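Local coordinates for phosphonate monoester hydrolase (Ruegeria pomeroyi, PDB 4UPK), which is a hydrolase of the sulfatase family, within the alkaline phosphatase clan, at residues A456-T468 with E471-Q484. Numbering follows the deposited sequence.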
loop_
_atom_site.group_PDB
_atom_site.type_symbol
_atom_site.label_atom_id
_atom_site.label_comp_id
_atom_site.label_asym_id
_atom_site.label_seq_id
_atom_site.Cartn_x
_atom_site.Cartn_y
_atom_site.Cartn_z
ATOM N N ALA A 456 0.822 -19.216 24.978
ATOM C CA ALA A 456 0.961 -19.118 26.443
ATOM C C ALA A 456 2.412 -19.003 26.953
ATOM O O ALA A 456 2.698 -19.352 28.103
ATOM C CB ALA A 456 0.246 -20.290 27.105
ATOM N N GLY A 457 3.291 -18.466 26.119
ATOM C CA GLY A 457 4.698 -18.301 26.460
ATOM C C GLY A 457 5.068 -17.028 27.204
ATOM O O GLY A 457 6.203 -16.898 27.670
ATOM N N ALA A 458 4.118 -16.071 27.316
ATOM C CA ALA A 458 4.370 -14.776 27.954
ATOM C C ALA A 458 4.593 -14.773 29.458
ATOM O O ALA A 458 3.891 -15.433 30.226
ATOM C CB ALA A 458 3.309 -13.767 27.568
ATOM N N VAL A 459 5.611 -14.016 29.862
ATOM C CA VAL A 459 6.015 -13.780 31.242
ATOM C C VAL A 459 5.992 -12.248 31.401
ATOM O O VAL A 459 6.301 -11.522 30.445
ATOM C CB VAL A 459 7.420 -14.355 31.566
ATOM C CG1 VAL A 459 7.648 -14.381 33.068
ATOM C CG2 VAL A 459 7.611 -15.757 30.986
ATOM N N ALA A 460 5.573 -11.769 32.580
ATOM C CA ALA A 460 5.538 -10.352 32.904
ATOM C C ALA A 460 6.173 -10.117 34.273
ATOM O O ALA A 460 6.033 -10.961 35.168
ATOM C CB ALA A 460 4.118 -9.836 32.869
ATOM N N ILE A 461 6.951 -9.009 34.389
ATOM C CA ILE A 461 7.674 -8.594 35.608
ATOM C C ILE A 461 7.246 -7.161 36.000
ATOM O O ILE A 461 7.245 -6.275 35.150
ATOM C CB ILE A 461 9.227 -8.694 35.424
ATOM C CG1 ILE A 461 9.690 -10.105 34.927
ATOM C CG2 ILE A 461 9.989 -8.255 36.694
ATOM C CD1 ILE A 461 10.854 -10.110 33.985
ATOM N N LEU A 462 6.892 -6.939 37.277
ATOM C CA LEU A 462 6.556 -5.613 37.794
ATOM C C LEU A 462 7.498 -5.288 38.960
ATOM O O LEU A 462 7.493 -5.996 39.956
ATOM C CB LEU A 462 5.060 -5.481 38.203
ATOM C CG LEU A 462 4.598 -4.056 38.549
ATOM C CD1 LEU A 462 3.253 -3.756 37.937
ATOM C CD2 LEU A 462 4.559 -3.824 40.061
ATOM N N ARG A 463 8.305 -4.234 38.824
ATOM C CA ARG A 463 9.268 -3.823 39.846
ATOM C C ARG A 463 8.733 -2.643 40.604
ATOM O O ARG A 463 8.728 -1.527 40.103
ATOM C CB ARG A 463 10.654 -3.514 39.262
ATOM C CG ARG A 463 11.286 -4.698 38.543
ATOM C CD ARG A 463 12.542 -4.309 37.829
ATOM N NE ARG A 463 12.910 -5.328 36.850
ATOM C CZ ARG A 463 12.541 -5.310 35.573
ATOM N NH1 ARG A 463 11.824 -4.299 35.096
ATOM N NH2 ARG A 463 12.895 -6.300 34.761
ATOM N N ASP A 464 8.254 -2.911 41.806
ATOM C CA ASP A 464 7.725 -1.947 42.749
ATOM C C ASP A 464 8.915 -1.533 43.647
ATOM O O ASP A 464 9.964 -2.189 43.614
ATOM C CB ASP A 464 6.579 -2.665 43.509
ATOM C CG ASP A 464 6.058 -2.048 44.775
ATOM O OD1 ASP A 464 5.380 -1.013 44.689
ATOM O OD2 ASP A 464 6.253 -2.648 45.840
ATOM N N ALA A 465 8.775 -0.439 44.410
ATOM C CA ALA A 465 9.822 0.063 45.321
ATOM C C ALA A 465 10.331 -1.013 46.325
ATOM O O ALA A 465 11.524 -1.051 46.653
ATOM C CB ALA A 465 9.309 1.280 46.077
ATOM N N ARG A 466 9.407 -1.889 46.786
ATOM C CA ARG A 466 9.671 -2.971 47.724
ATOM C C ARG A 466 9.670 -4.373 47.059
ATOM O O ARG A 466 10.543 -5.187 47.338
ATOM C CB ARG A 466 8.650 -2.928 48.879
ATOM C CG ARG A 466 8.897 -4.026 49.907
ATOM C CD ARG A 466 7.984 -3.955 51.082
ATOM N NE ARG A 466 8.142 -5.154 51.897
ATOM C CZ ARG A 466 7.231 -5.611 52.742
ATOM N NH1 ARG A 466 6.081 -4.976 52.895
ATOM N NH2 ARG A 466 7.454 -6.720 53.421
ATOM N N PHE A 467 8.668 -4.663 46.232
ATOM C CA PHE A 467 8.554 -5.984 45.636
ATOM C C PHE A 467 8.812 -6.077 44.154
ATOM O O PHE A 467 8.745 -5.083 43.424
ATOM C CB PHE A 467 7.164 -6.566 45.920
ATOM C CG PHE A 467 6.784 -6.806 47.364
ATOM C CD1 PHE A 467 7.121 -7.994 48.000
ATOM C CD2 PHE A 467 6.007 -5.887 48.058
ATOM C CE1 PHE A 467 6.724 -8.242 49.323
ATOM C CE2 PHE A 467 5.609 -6.138 49.378
ATOM C CZ PHE A 467 5.995 -7.306 50.008
ATOM N N THR A 468 9.084 -7.314 43.705
ATOM C CA THR A 468 9.178 -7.704 42.303
ATOM C C THR A 468 8.235 -8.884 42.161
ATOM O O THR A 468 8.339 -9.860 42.902
ATOM C CB THR A 468 10.609 -7.993 41.827
ATOM O OG1 THR A 468 11.376 -6.801 41.925
ATOM C CG2 THR A 468 10.652 -8.499 40.374
ATOM N N GLU A 471 4.621 -12.939 36.790
ATOM C CA GLU A 471 3.386 -13.656 36.456
ATOM C C GLU A 471 3.514 -14.311 35.098
ATOM O O GLU A 471 4.002 -13.682 34.154
ATOM C CB GLU A 471 2.172 -12.717 36.483
ATOM C CG GLU A 471 1.816 -12.216 37.877
ATOM C CD GLU A 471 0.915 -13.101 38.715
ATOM O OE1 GLU A 471 0.694 -14.278 38.339
ATOM O OE2 GLU A 471 0.416 -12.601 39.749
ATOM N N PHE A 472 3.064 -15.565 34.995
ATOM C CA PHE A 472 3.089 -16.375 33.764
ATOM C C PHE A 472 1.696 -16.492 33.119
ATOM O O PHE A 472 0.708 -16.632 33.830
ATOM C CB PHE A 472 3.580 -17.807 34.097
ATOM C CG PHE A 472 5.001 -17.860 34.591
ATOM C CD1 PHE A 472 5.291 -17.725 35.947
ATOM C CD2 PHE A 472 6.056 -18.004 33.700
ATOM C CE1 PHE A 472 6.603 -17.737 36.396
ATOM C CE2 PHE A 472 7.374 -18.035 34.157
ATOM C CZ PHE A 472 7.636 -17.911 35.500
ATOM N N ALA A 473 1.642 -16.505 31.761
ATOM C CA ALA A 473 0.425 -16.735 30.969
ATOM C C ALA A 473 0.074 -18.225 31.117
ATOM O O ALA A 473 -1.096 -18.583 31.225
ATOM C CB ALA A 473 0.679 -16.400 29.502
ATOM N N ALA A 474 1.117 -19.091 31.151
ATOM C CA ALA A 474 1.008 -20.532 31.359
ATOM C C ALA A 474 0.660 -20.834 32.836
ATOM O O ALA A 474 0.775 -19.960 33.705
ATOM C CB ALA A 474 2.319 -21.198 30.990
ATOM N N ASP A 475 0.226 -22.066 33.114
ATOM C CA ASP A 475 -0.169 -22.487 34.451
ATOM C C ASP A 475 1.001 -22.739 35.416
ATOM O O ASP A 475 1.122 -23.822 36.005
ATOM C CB ASP A 475 -1.141 -23.668 34.385
ATOM C CG ASP A 475 -2.435 -23.366 35.104
ATOM O OD1 ASP A 475 -2.481 -23.560 36.340
ATOM O OD2 ASP A 475 -3.383 -22.853 34.442
ATOM N N LEU A 476 1.854 -21.719 35.581
ATOM C CA LEU A 476 3.011 -21.708 36.486
ATOM C C LEU A 476 2.749 -20.661 37.556
ATOM O O LEU A 476 2.269 -19.575 37.218
ATOM C CB LEU A 476 4.301 -21.366 35.732
ATOM C CG LEU A 476 4.886 -22.442 34.831
ATOM C CD1 LEU A 476 6.048 -21.880 34.036
ATOM C CD2 LEU A 476 5.346 -23.676 35.638
ATOM N N PRO A 477 3.029 -20.945 38.845
ATOM C CA PRO A 477 2.728 -19.952 39.887
ATOM C C PRO A 477 3.552 -18.657 39.826
ATOM O O PRO A 477 4.654 -18.635 39.272
ATOM C CB PRO A 477 2.965 -20.726 41.201
ATOM C CG PRO A 477 3.898 -21.813 40.849
ATOM C CD PRO A 477 3.553 -22.201 39.439
ATOM N N PRO A 478 3.036 -17.548 40.422
ATOM C CA PRO A 478 3.822 -16.310 40.429
ATOM C C PRO A 478 5.093 -16.392 41.283
ATOM O O PRO A 478 5.271 -17.330 42.071
ATOM C CB PRO A 478 2.853 -15.281 41.027
ATOM C CG PRO A 478 1.873 -16.060 41.801
ATOM C CD PRO A 478 1.730 -17.372 41.097
ATOM N N MET A 479 5.974 -15.402 41.113
ATOM C CA MET A 479 7.153 -15.236 41.938
ATOM C C MET A 479 6.979 -13.914 42.659
ATOM O O MET A 479 6.405 -12.979 42.113
ATOM C CB MET A 479 8.476 -15.216 41.129
ATOM C CG MET A 479 8.631 -16.354 40.164
ATOM S SD MET A 479 10.309 -16.457 39.563
ATOM C CE MET A 479 10.098 -17.405 38.086
ATOM N N LEU A 480 7.449 -13.841 43.878
ATOM C CA LEU A 480 7.406 -12.608 44.646
ATOM C C LEU A 480 8.708 -12.443 45.423
ATOM O O LEU A 480 9.049 -13.302 46.213
ATOM C CB LEU A 480 6.181 -12.528 45.543
ATOM C CG LEU A 480 5.964 -11.173 46.238
ATOM C CD1 LEU A 480 5.573 -10.104 45.244
ATOM C CD2 LEU A 480 4.943 -11.306 47.359
ATOM N N PHE A 481 9.447 -11.348 45.145
ATOM C CA PHE A 481 10.715 -11.029 45.782
ATOM C C PHE A 481 10.578 -9.742 46.586
ATOM O O PHE A 481 10.244 -8.706 46.035
ATOM C CB PHE A 481 11.860 -10.947 44.738
ATOM C CG PHE A 481 11.909 -12.123 43.781
ATOM C CD1 PHE A 481 12.185 -13.408 44.242
ATOM C CD2 PHE A 481 11.709 -11.941 42.419
ATOM C CE1 PHE A 481 12.222 -14.497 43.364
ATOM C CE2 PHE A 481 11.767 -13.028 41.535
ATOM C CZ PHE A 481 12.029 -14.298 42.013
ATOM N N ASP A 482 10.804 -9.824 47.898
ATOM C CA ASP A 482 10.751 -8.699 48.823
ATOM C C ASP A 482 12.164 -8.091 48.991
ATOM O O ASP A 482 13.058 -8.740 49.544
ATOM C CB ASP A 482 10.177 -9.177 50.171
ATOM C CG ASP A 482 10.013 -8.123 51.260
ATOM O OD1 ASP A 482 10.242 -6.913 50.972
ATOM O OD2 ASP A 482 9.697 -8.506 52.408
ATOM N N HIS A 483 12.350 -6.844 48.533
ATOM C CA HIS A 483 13.619 -6.140 48.642
ATOM C C HIS A 483 13.938 -5.588 50.052
ATOM O O HIS A 483 15.062 -5.153 50.300
ATOM C CB HIS A 483 13.846 -5.155 47.479
ATOM C CG HIS A 483 13.734 -5.802 46.119
ATOM N ND1 HIS A 483 14.703 -6.691 45.646
ATOM C CD2 HIS A 483 12.762 -5.683 45.181
ATOM C CE1 HIS A 483 14.292 -7.069 44.445
ATOM N NE2 HIS A 483 13.126 -6.491 44.121
ATOM N N GLN A 484 12.974 -5.682 50.985
ATOM C CA GLN A 484 13.145 -5.333 52.392
ATOM C C GLN A 484 13.518 -6.609 53.187
ATOM O O GLN A 484 13.905 -6.521 54.348
ATOM C CB GLN A 484 11.870 -4.696 52.956
ATOM C CG GLN A 484 11.873 -3.170 52.891
ATOM C CD GLN A 484 10.549 -2.565 53.285
ATOM O OE1 GLN A 484 10.034 -1.694 52.588
ATOM N NE2 GLN A 484 9.961 -3.012 54.395
HETATM O O HOH W 1 3.983 -18.588 30.287
#
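Asp482 OD1 is gripped from opposite faces of its carboxylate: Arg466 NE reaches it at 2.9 Å, and the backbone N of Gln484 closes an Asx turn on it at 3.0 Å. Arg466 binds side-on, its NH2 donating to Asp482 OD2 at 3.0 Å, yet both nitrogens come from above the carboxylate, whose plane is turned 60° from the guanidinium. An extended chain, with CG anti to the backbone N (chi1 -179°), carries the guanidinium there between Phe467 CZ, which lies over its centre, 3.4 Å above its plane, and Gln484 NE2 over the opposite face, toward the rim, the amide nearly parallel to it (16°). Thr468 OG1 meets His483 NE2 in the ring plane at 2.8 Å, and paired backbone bonds join Thr468 to Phe481. Strand 467-472, which carries Thr468, pairs on its other side with 458-463: Ala460 and Glu471 exchange two bonds, while Val459 CG1 makes a CH-pi contact over the Phe472 ring, 4.2 Å from its centroid. Near Ala473, one water donates to the carbonyls of Ala456 and Ala458 and accepts from Ala474 N. Two successive hairpins thus share strand 467-472, and the two-point salt bridge, braced by the Asx turn, probably restrains Arg466 and limits carboxylate rotation.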